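Local coordinates for protein probable histone-lysine N-methyltransferase, H3 lysine-9 specific SUVH9 (Arabidopsis thaliana, PDB 4NJ5) that lacks methyltransferase activity despite its SET domain, contributes to gene silencing, and may bind methylated DNA and recruit RNA polymerase V to chromatin, at residues D60-W64 with M65-K69; R87-L90 with C91-L95; C312-E315 with A316-S319; F473-H476 with D477-S480. All blocks are in the same frame, centred on the assembly; numbering follows the deposited sequence.

Contact 1: residues D60-W64 with M65-K69; sequences DCMLW and MNRDK
The methyl of M62 sits at the edge of the R67 guanidinium, near its plane, with M62 CE 3.3 Å from R67 NH2 and M62 SD 3.6 Å from that same nitrogen. The other flat group, the W64 indole, meets the arginine lower down its chain: W64 CE3 and R67 CD are 4.2 Å apart, in an oblique approach. R67 gets there because its CG stands anti to the backbone N (chi1 172°) and the chain then bends at chi2 (68°), which carries the guanidinium past the tryptophan to the methionine. M62 bends in turn, at chi2 and chi3. M62 has positive phi and is the C-prime residue of the Schellman motif that ends helix 46-60, with L63 N bonded to M58 O and M62 N to R59 O. Further along, N66 to K69 form a type I turn, K69 N lying 3.2 Å from N66 O in its backbone hydrogen bond. The indole N-H, W64 NE1, is taken by G55 O, while the ring packs on C91 and V92 of helix 87-92. N66 ND2 bonds to G94 O. M65 leaves in another direction, its side chain resting on H15 and V16 of helix 8-35.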
loop_
_atom_site.group_PDB
_atom_site.type_symbol
_atom_site.label_atom_id
_atom_site.label_comp_id
_atom_site.label_asym_id
_atom_site.label_seq_id
_atom_site.Cartn_x
_atom_site.Cartn_y
_atom_site.Cartn_z
ATOM N N ASP A 60 7.383 11.366 20.000
ATOM C CA ASP A 60 7.099 12.363 21.028
ATOM C C ASP A 60 5.656 12.295 21.534
ATOM O O ASP A 60 5.376 12.692 22.664
ATOM C CB ASP A 60 7.407 13.773 20.518
ATOM C CG ASP A 60 8.849 13.936 20.086
ATOM O OD1 ASP A 60 9.732 13.292 20.691
ATOM O OD2 ASP A 60 9.099 14.711 19.136
ATOM N N CYS A 61 4.745 11.793 20.702
ATOM C CA CYS A 61 3.334 11.706 21.080
ATOM C C CYS A 61 2.958 10.352 21.671
ATOM O O CYS A 61 1.770 10.039 21.797
ATOM C CB CYS A 61 2.432 11.992 19.878
ATOM S SG CYS A 61 2.558 13.665 19.224
ATOM N N MET A 62 3.965 9.556 22.023
ATOM C CA MET A 62 3.745 8.219 22.567
ATOM C C MET A 62 2.870 7.362 21.651
ATOM O O MET A 62 1.970 6.666 22.127
ATOM C CB MET A 62 3.115 8.299 23.962
ATOM C CG MET A 62 3.862 9.199 24.938
ATOM S SD MET A 62 5.469 8.534 25.419
ATOM C CE MET A 62 6.574 9.694 24.607
ATOM N N LEU A 63 3.134 7.411 20.348
ATOM C CA LEU A 63 2.317 6.674 19.390
ATOM C C LEU A 63 2.998 5.433 18.815
ATOM O O LEU A 63 2.377 4.664 18.083
ATOM C CB LEU A 63 1.848 7.594 18.262
ATOM C CG LEU A 63 0.901 8.713 18.695
ATOM C CD1 LEU A 63 0.479 9.536 17.495
ATOM C CD2 LEU A 63 -0.312 8.142 19.414
ATOM N N TRP A 64 4.269 5.239 19.147
ATOM C CA TRP A 64 4.989 4.054 18.701
ATOM C C TRP A 64 4.480 2.798 19.391
ATOM O O TRP A 64 3.980 2.852 20.513
ATOM C CB TRP A 64 6.485 4.189 18.982
ATOM C CG TRP A 64 7.202 5.135 18.083
ATOM C CD1 TRP A 64 6.646 6.063 17.252
ATOM C CD2 TRP A 64 8.618 5.240 17.912
ATOM N NE1 TRP A 64 7.631 6.746 16.581
ATOM C CE2 TRP A 64 8.851 6.257 16.968
ATOM C CE3 TRP A 64 9.713 4.574 18.473
ATOM C CZ2 TRP A 64 10.132 6.625 16.569
ATOM C CZ3 TRP A 64 10.984 4.940 18.076
ATOM C CH2 TRP A 64 11.184 5.956 17.133
ATOM N N MET A 65 4.617 1.666 18.712
ATOM C CA MET A 65 4.357 0.368 19.320
ATOM C C MET A 65 5.686 -0.191 19.800
ATOM O O MET A 65 6.731 0.180 19.269
ATOM C CB MET A 65 3.747 -0.583 18.294
ATOM C CG MET A 65 2.506 -0.050 17.608
ATOM S SD MET A 65 1.954 -1.179 16.323
ATOM C CE MET A 65 1.750 -2.679 17.281
ATOM N N ASN A 66 5.645 -1.080 20.792
ATOM C CA ASN A 66 6.855 -1.703 21.331
ATOM C C ASN A 66 7.940 -0.663 21.607
ATOM O O ASN A 66 9.078 -0.799 21.162
ATOM C CB ASN A 66 7.371 -2.779 20.367
ATOM C CG ASN A 66 8.474 -3.634 20.969
ATOM O OD1 ASN A 66 8.492 -3.896 22.171
ATOM N ND2 ASN A 66 9.405 -4.070 20.129
ATOM N N ARG A 67 7.560 0.395 22.315
ATOM C CA ARG A 67 8.461 1.507 22.591
ATOM C C ARG A 67 9.647 1.069 23.445
ATOM O O ARG A 67 10.781 1.490 23.213
ATOM C CB ARG A 67 7.702 2.639 23.286
ATOM C CG ARG A 67 8.580 3.769 23.801
ATOM C CD ARG A 67 9.200 4.562 22.664
ATOM N NE ARG A 67 9.808 5.798 23.143
ATOM C CZ ARG A 67 9.134 6.921 23.371
ATOM N NH1 ARG A 67 9.766 8.002 23.807
ATOM N NH2 ARG A 67 7.824 6.963 23.162
ATOM N N ASP A 68 9.378 0.214 24.427
ATOM C CA ASP A 68 10.408 -0.240 25.354
ATOM C C ASP A 68 11.211 -1.423 24.812
ATOM O O ASP A 68 12.121 -1.922 25.482
ATOM C CB ASP A 68 9.803 -0.571 26.730
ATOM C CG ASP A 68 8.670 -1.584 26.651
ATOM O OD1 ASP A 68 8.497 -2.221 25.586
ATOM O OD2 ASP A 68 7.955 -1.753 27.662
ATOM N N LYS A 69 10.862 -1.872 23.605
ATOM C CA LYS A 69 11.536 -3.003 22.955
ATOM C C LYS A 69 11.482 -4.317 23.738
ATOM O O LYS A 69 12.186 -5.270 23.405
ATOM C CB LYS A 69 12.988 -2.645 22.615
ATOM C CG LYS A 69 13.202 -2.191 21.179
ATOM C CD LYS A 69 14.311 -1.152 21.081
ATOM C CE LYS A 69 15.528 -1.565 21.887
ATOM N NZ LYS A 69 16.040 -2.892 21.453
#

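Contact 2: residues R87-L90 with C91-L95; sequences RFEL and CVMGL
C91 SG hangs above one face of the F88 ring, 5.0 Å from the F88 ring centroid and 20° off its normal, a sulfur-aromatic contact made at a distance. L90 and L95 meet through their methyls, L90 CD2 lying 4.0 Å from L95 CD1. E89 and M93 run side by side, pointing the same way; bends at chi2 and chi3 fold the methionine back until M93 CE is 3.4 Å from E89 O. What positions these side chains is the backbone of a short helix and its ending. V92 N donates to F88 O (3.0 Å) and M93 N to E89 O (3.1 Å), both regular i to i-4 bonds. G94, with positive phi, then serves as the C-prime residue of a Schellman motif: L95 N reaches back to L90 O (2.9 Å) and G94 N to C91 O. The E89 carboxylate is held by a salt bridge to R20 and by F85 N. Within the SRA domain, helix 87-92 and the residues just after it lie against strand 83-84, where F84 touches E89, L90, M93 and L95; T19 and Y23 of helix 8-35 pack on E89, V92 and M93, and L95 also touches Y193 of strand 190-206.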
loop_
_atom_site.group_PDB
_atom_site.type_symbol
_atom_site.label_atom_id
_atom_site.label_comp_id
_atom_site.label_asym_id
_atom_site.label_seq_id
_atom_site.Cartn_x
_atom_site.Cartn_y
_atom_site.Cartn_z
ATOM N N ARG A 87 12.948 2.763 6.939
ATOM C CA ARG A 87 13.489 2.170 8.154
ATOM C C ARG A 87 12.778 2.677 9.403
ATOM O O ARG A 87 12.445 1.905 10.286
ATOM C CB ARG A 87 14.988 2.445 8.260
ATOM C CG ARG A 87 15.833 1.775 7.208
ATOM C CD ARG A 87 15.881 0.282 7.416
ATOM N NE ARG A 87 17.241 -0.213 7.604
ATOM C CZ ARG A 87 17.765 -0.513 8.785
ATOM N NH1 ARG A 87 19.010 -0.956 8.874
ATOM N NH2 ARG A 87 17.035 -0.373 9.877
ATOM N N PHE A 88 12.547 3.982 9.467
ATOM C CA PHE A 88 11.943 4.595 10.647
ATOM C C PHE A 88 10.536 4.051 10.868
ATOM O O PHE A 88 10.080 3.877 12.007
ATOM C CB PHE A 88 11.897 6.107 10.480
ATOM C CG PHE A 88 12.387 6.866 11.677
ATOM C CD1 PHE A 88 11.563 7.067 12.771
ATOM C CD2 PHE A 88 13.668 7.393 11.700
ATOM C CE1 PHE A 88 12.010 7.780 13.870
ATOM C CE2 PHE A 88 14.115 8.104 12.793
ATOM C CZ PHE A 88 13.282 8.299 13.879
ATOM N N GLU A 89 9.856 3.783 9.759
ATOM C CA GLU A 89 8.540 3.165 9.784
ATOM C C GLU A 89 8.566 1.880 10.614
ATOM O O GLU A 89 7.642 1.610 11.381
ATOM C CB GLU A 89 8.078 2.872 8.353
ATOM C CG GLU A 89 6.622 2.506 8.227
ATOM C CD GLU A 89 6.160 2.436 6.781
ATOM O OE1 GLU A 89 6.997 2.631 5.871
ATOM O OE2 GLU A 89 4.957 2.180 6.555
ATOM N N LEU A 90 9.642 1.106 10.473
ATOM C CA LEU A 90 9.817 -0.122 11.242
ATOM C C LEU A 90 9.894 0.160 12.737
ATOM O O LEU A 90 9.476 -0.663 13.551
ATOM C CB LEU A 90 11.076 -0.859 10.791
ATOM C CG LEU A 90 11.104 -1.263 9.317
ATOM C CD1 LEU A 90 12.440 -1.901 8.962
ATOM C CD2 LEU A 90 9.957 -2.208 9.004
ATOM N N CYS A 91 10.439 1.320 13.091
ATOM C CA CYS A 91 10.515 1.728 14.488
ATOM C C CYS A 91 9.122 2.062 14.990
ATOM O O CYS A 91 8.750 1.698 16.110
ATOM C CB CYS A 91 11.428 2.944 14.659
ATOM S SG CYS A 91 13.093 2.722 14.024
ATOM N N VAL A 92 8.356 2.762 14.158
ATOM C CA VAL A 92 6.976 3.095 14.503
ATOM C C VAL A 92 6.161 1.840 14.827
ATOM O O VAL A 92 5.396 1.820 15.790
ATOM C CB VAL A 92 6.283 3.894 13.379
ATOM C CG1 VAL A 92 4.815 4.131 13.718
ATOM C CG2 VAL A 92 7.006 5.216 13.146
ATOM N N MET A 93 6.349 0.787 14.035
ATOM C CA MET A 93 5.610 -0.456 14.236
ATOM C C MET A 93 6.286 -1.426 15.201
ATOM O O MET A 93 5.868 -2.577 15.318
ATOM C CB MET A 93 5.338 -1.149 12.900
ATOM C CG MET A 93 3.895 -1.031 12.442
ATOM S SD MET A 93 3.309 0.670 12.526
ATOM C CE MET A 93 4.282 1.420 11.222
ATOM N N GLY A 94 7.330 -0.966 15.886
ATOM C CA GLY A 94 7.994 -1.771 16.898
ATOM C C GLY A 94 8.714 -3.008 16.389
ATOM O O GLY A 94 9.055 -3.898 17.170
ATOM N N LEU A 95 8.953 -3.070 15.082
ATOM C CA LEU A 95 9.637 -4.215 14.487
ATOM C C LEU A 95 11.147 -4.143 14.678
ATOM O O LEU A 95 11.797 -5.148 14.950
ATOM C CB LEU A 95 9.318 -4.314 12.994
ATOM C CG LEU A 95 7.965 -4.913 12.615
ATOM C CD1 LEU A 95 7.617 -4.561 11.176
ATOM C CD2 LEU A 95 7.968 -6.423 12.820
#

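Contact 3: residues C312-E315 with A316-S319; sequences CLCE and AKNS. With ZN (zinc ion), chain D; ZN (zinc ion), chain B.
Hydrogen bonds carry this short helix, and N318 closes it with its side chain: N318 ND2 donates to C314 O at 2.6 Å, near the amide plane but tilted 30° from the carbonyl plane. The main chain adds A316 N to C312 O (3.2 Å) and K317 N to L313 O (2.9 Å). C312 is the N-cap, its SG set between its own backbone N and carbonyl carbon (chi1 88°), where it takes a weak bond from E315 N (3.6 Å) and faces the zinc ion. S319, with positive phi, ends the helix in a Schellman motif. Metal bonds follow: C312 SG binds one zinc ion at 2.4 Å, with C302, C304 and C308, and C314 SG a second at 2.3 Å, with C302, C340 and C344. Apolar contact is slight: L313 and K317 pass at a slant, L313 CD1 lying 3.9 Å from K317 CG. Putting an alanine at N318 removes the amide and would probably cost C314 O its short side-chain bond and leave H338 N without OD1 as acceptor. C312 and C314 anchor helix 313-317 in the pre-SET zinc cluster, and its end lies against strand 337-338, where N318 packs on I337 and K317 on H338.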
loop_
_atom_site.group_PDB
_atom_site.type_symbol
_atom_site.label_atom_id
_atom_site.label_comp_id
_atom_site.label_asym_id
_atom_site.label_seq_id
_atom_site.Cartn_x
_atom_site.Cartn_y
_atom_site.Cartn_z
ATOM N N CYS A 312 -6.003 28.591 -6.359
ATOM C CA CYS A 312 -6.616 28.703 -7.678
ATOM C C CYS A 312 -8.099 28.338 -7.636
ATOM O O CYS A 312 -8.614 27.897 -6.607
ATOM C CB CYS A 312 -5.877 27.847 -8.707
ATOM S SG CYS A 312 -6.440 26.136 -8.834
ATOM N N LEU A 313 -8.775 28.537 -8.765
ATOM C CA LEU A 313 -10.209 28.290 -8.886
ATOM C C LEU A 313 -10.575 26.834 -8.609
ATOM O O LEU A 313 -11.540 26.550 -7.892
ATOM C CB LEU A 313 -10.694 28.700 -10.281
ATOM C CG LEU A 313 -11.849 27.911 -10.908
ATOM C CD1 LEU A 313 -13.179 28.248 -10.249
ATOM C CD2 LEU A 313 -11.915 28.146 -12.410
ATOM N N CYS A 314 -9.801 25.915 -9.177
ATOM C CA CYS A 314 -10.057 24.493 -8.995
ATOM C C CYS A 314 -9.913 24.053 -7.543
ATOM O O CYS A 314 -10.587 23.117 -7.102
ATOM C CB CYS A 314 -9.164 23.666 -9.916
ATOM S SG CYS A 314 -9.649 23.792 -11.650
ATOM N N GLU A 315 -9.052 24.729 -6.789
ATOM C CA GLU A 315 -8.976 24.470 -5.354
ATOM C C GLU A 315 -10.263 24.913 -4.661
ATOM O O GLU A 315 -10.772 24.230 -3.778
ATOM C CB GLU A 315 -7.761 25.157 -4.727
ATOM C CG GLU A 315 -7.695 24.986 -3.219
ATOM C CD GLU A 315 -6.358 25.385 -2.625
ATOM O OE1 GLU A 315 -5.516 24.488 -2.401
ATOM O OE2 GLU A 315 -6.153 26.592 -2.369
ATOM N N ALA A 316 -10.782 26.062 -5.079
ATOM C CA ALA A 316 -12.041 26.571 -4.549
ATOM C C ALA A 316 -13.174 25.588 -4.850
ATOM O O ALA A 316 -14.080 25.407 -4.029
ATOM C CB ALA A 316 -12.355 27.934 -5.130
ATOM N N LYS A 317 -13.125 24.963 -6.028
ATOM C CA LYS A 317 -14.127 23.971 -6.418
ATOM C C LYS A 317 -14.060 22.748 -5.508
ATOM O O LYS A 317 -15.057 22.058 -5.309
ATOM C CB LYS A 317 -13.941 23.553 -7.886
ATOM C CG LYS A 317 -14.042 24.690 -8.895
ATOM C CD LYS A 317 -13.769 24.213 -10.332
ATOM C CE LYS A 317 -14.931 23.394 -10.879
ATOM N NZ LYS A 317 -14.509 22.478 -11.975
ATOM N N ASN A 318 -12.872 22.498 -4.964
ATOM C CA ASN A 318 -12.641 21.372 -4.064
ATOM C C ASN A 318 -12.634 21.797 -2.595
ATOM O O ASN A 318 -11.844 21.297 -1.796
ATOM C CB ASN A 318 -11.331 20.660 -4.425
ATOM C CG ASN A 318 -11.409 19.932 -5.765
ATOM O OD1 ASN A 318 -11.855 18.787 -5.835
ATOM N ND2 ASN A 318 -10.969 20.595 -6.829
ATOM N N SER A 319 -13.509 22.741 -2.258
ATOM C CA SER A 319 -13.696 23.194 -0.877
ATOM C C SER A 319 -12.423 23.724 -0.228
ATOM O O SER A 319 -12.247 23.617 0.986
ATOM C CB SER A 319 -14.296 22.081 -0.012
ATOM O OG SER A 319 -15.596 21.735 -0.460
HETATM ZN ZN ZN D . -5.093 25.360 -10.705
HETATM ZN ZN ZN B . -7.789 23.288 -12.899
#

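Contact 4: residues F473-H476 with D477-S480; sequences FVLH and DHNS
L475 and H478 cross obliquely, the leucine sending one methyl to the imidazole: L475 CD2 is 3.3 Å from H478 CE1. L475 CD1 approaches N479 OD1, the two side chains crossing at about a right angle. H478 is fixed in rotation by bonds at both nitrogens. S480 N donates to H478 ND1 at 2.8 Å, almost straight (171°) and in the ring plane, and H478 NE2 bonds to F483 O, so the ring is probably protonated at NE2. F287 meets it edge-to-face. H476 and D477 pair differently: D477 OD1 stands over one face of the H476 ring, 3.6 Å from CE1 of H476, with ring and carboxylate planes 28° apart. H476 holds CG between the backbone N and the carbonyl carbon (chi1 62°), which folds the imidazole back beside the next residue. The same D477 OD1 accepts from a water at 2.9 Å; that water also accepts from H476 N (3.1 Å) and gives a weak bond to H478 O, so it bridges the main chain on either side of D477 and the D477 carboxylate, while D477 OD2 forms a salt bridge with R485. An alanine in place of H476 would probably leave the D477 carboxylate without the ring beneath it and open a gap beside R485 and M487. The arrangement marks the exit of strand 469-475, which also pairs with strand 337-338, into the loop returning as antiparallel strand 485-490, a long-looped beta hairpin in the SET domain.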
loop_
_atom_site.group_PDB
_atom_site.type_symbol
_atom_site.label_atom_id
_atom_site.label_comp_id
_atom_site.label_asym_id
_atom_site.label_seq_id
_atom_site.Cartn_x
_atom_site.Cartn_y
_atom_site.Cartn_z
ATOM N N PHE A 473 -15.868 9.804 -5.763
ATOM C CA PHE A 473 -16.543 10.304 -6.954
ATOM C C PHE A 473 -15.759 11.465 -7.571
ATOM O O PHE A 473 -15.493 12.472 -6.910
ATOM C CB PHE A 473 -17.989 10.709 -6.641
ATOM C CG PHE A 473 -18.867 9.553 -6.234
ATOM C CD1 PHE A 473 -19.106 8.503 -7.109
ATOM C CD2 PHE A 473 -19.454 9.517 -4.978
ATOM C CE1 PHE A 473 -19.910 7.434 -6.737
ATOM C CE2 PHE A 473 -20.262 8.451 -4.601
ATOM C CZ PHE A 473 -20.489 7.409 -5.482
ATOM N N VAL A 474 -15.410 11.306 -8.838
ATOM C CA VAL A 474 -14.580 12.214 -9.552
ATOM C C VAL A 474 -15.150 12.757 -10.848
ATOM O O VAL A 474 -15.746 12.081 -11.615
ATOM C CB VAL A 474 -13.206 11.621 -9.802
ATOM C CG1 VAL A 474 -12.374 12.514 -10.660
ATOM C CG2 VAL A 474 -12.521 11.337 -8.508
ATOM N N LEU A 475 -14.908 14.029 -11.068
ATOM C CA LEU A 475 -15.217 14.657 -12.306
ATOM C C LEU A 475 -13.966 15.108 -12.988
ATOM O O LEU A 475 -13.106 15.703 -12.389
ATOM C CB LEU A 475 -16.122 15.830 -12.074
ATOM C CG LEU A 475 -17.522 15.512 -11.676
ATOM C CD1 LEU A 475 -18.173 16.768 -11.191
ATOM C CD2 LEU A 475 -18.288 14.904 -12.827
ATOM N N HIS A 476 -13.837 14.785 -14.253
ATOM C CA HIS A 476 -12.800 15.373 -15.048
ATOM C C HIS A 476 -13.200 15.729 -16.429
ATOM O O HIS A 476 -13.019 16.840 -16.859
ATOM C CB HIS A 476 -11.517 14.585 -15.020
ATOM C CG HIS A 476 -11.644 13.227 -15.565
ATOM N ND1 HIS A 476 -11.487 12.959 -16.835
ATOM C CD2 HIS A 476 -11.922 12.058 -14.958
ATOM C CE1 HIS A 476 -11.658 11.674 -17.019
ATOM N NE2 HIS A 476 -11.893 11.131 -15.868
ATOM N N ASP A 477 -13.638 14.752 -17.174
ATOM C CA ASP A 477 -14.077 14.957 -18.526
ATOM C C ASP A 477 -15.404 15.694 -18.773
ATOM O O ASP A 477 -15.580 16.248 -19.791
ATOM C CB ASP A 477 -13.955 13.678 -19.322
ATOM C CG ASP A 477 -14.833 12.628 -18.821
ATOM O OD1 ASP A 477 -15.092 12.592 -17.631
ATOM O OD2 ASP A 477 -15.240 11.839 -19.633
ATOM N N HIS A 478 -16.312 15.650 -17.831
ATOM C CA HIS A 478 -17.567 16.310 -17.919
ATOM C C HIS A 478 -17.861 16.993 -16.640
ATOM O O HIS A 478 -17.176 16.757 -15.683
ATOM C CB HIS A 478 -18.653 15.343 -18.299
ATOM C CG HIS A 478 -19.185 14.521 -17.181
ATOM N ND1 HIS A 478 -19.877 15.020 -16.197
ATOM C CD2 HIS A 478 -19.155 13.190 -16.975
ATOM C CE1 HIS A 478 -20.240 14.072 -15.388
ATOM N NE2 HIS A 478 -19.808 12.949 -15.863
ATOM N N ASN A 479 -18.856 17.858 -16.602
ATOM C CA ASN A 479 -19.198 18.576 -15.375
ATOM C C ASN A 479 -20.616 18.406 -14.829
ATOM O O ASN A 479 -21.180 19.336 -14.258
ATOM C CB ASN A 479 -18.857 20.061 -15.508
ATOM C CG ASN A 479 -17.694 20.461 -14.631
ATOM O OD1 ASN A 479 -17.419 19.817 -13.618
ATOM N ND2 ASN A 479 -16.999 21.521 -15.014
ATOM N N SER A 480 -21.178 17.214 -14.980
ATOM C CA SER A 480 -22.493 16.928 -14.427
ATOM C C SER A 480 -22.378 16.316 -13.038
ATOM O O SER A 480 -21.871 15.206 -12.890
ATOM C CB SER A 480 -23.266 15.979 -15.341
ATOM O OG SER A 480 -24.496 15.598 -14.749
HETATM O O HOH W 1 -16.540 13.540 -15.264
#

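Each contact is a local turn of chain, and the four follow in series, none nesting or crossing. Contact 1 closes the end of helix 46-60; contact 2 then ends helix 87-92 in the SRA domain. The two touch, M65 N lying 3.0 Å from V92 O and W64 CZ2 3.5 Å from F88 CE1, so the loop after the first helix is tied to the second. Far along, contact 3 spans helix 313-317 of the pre-SET zinc cluster from N-cap to Schellman end, and contact 4 opens the SET-domain loop from strand 469-475 to strand 485-490; K317 NZ and N479 ND2 pack at 4.0 Å. Contacts 2 and 3 have centres about 37 Å apart.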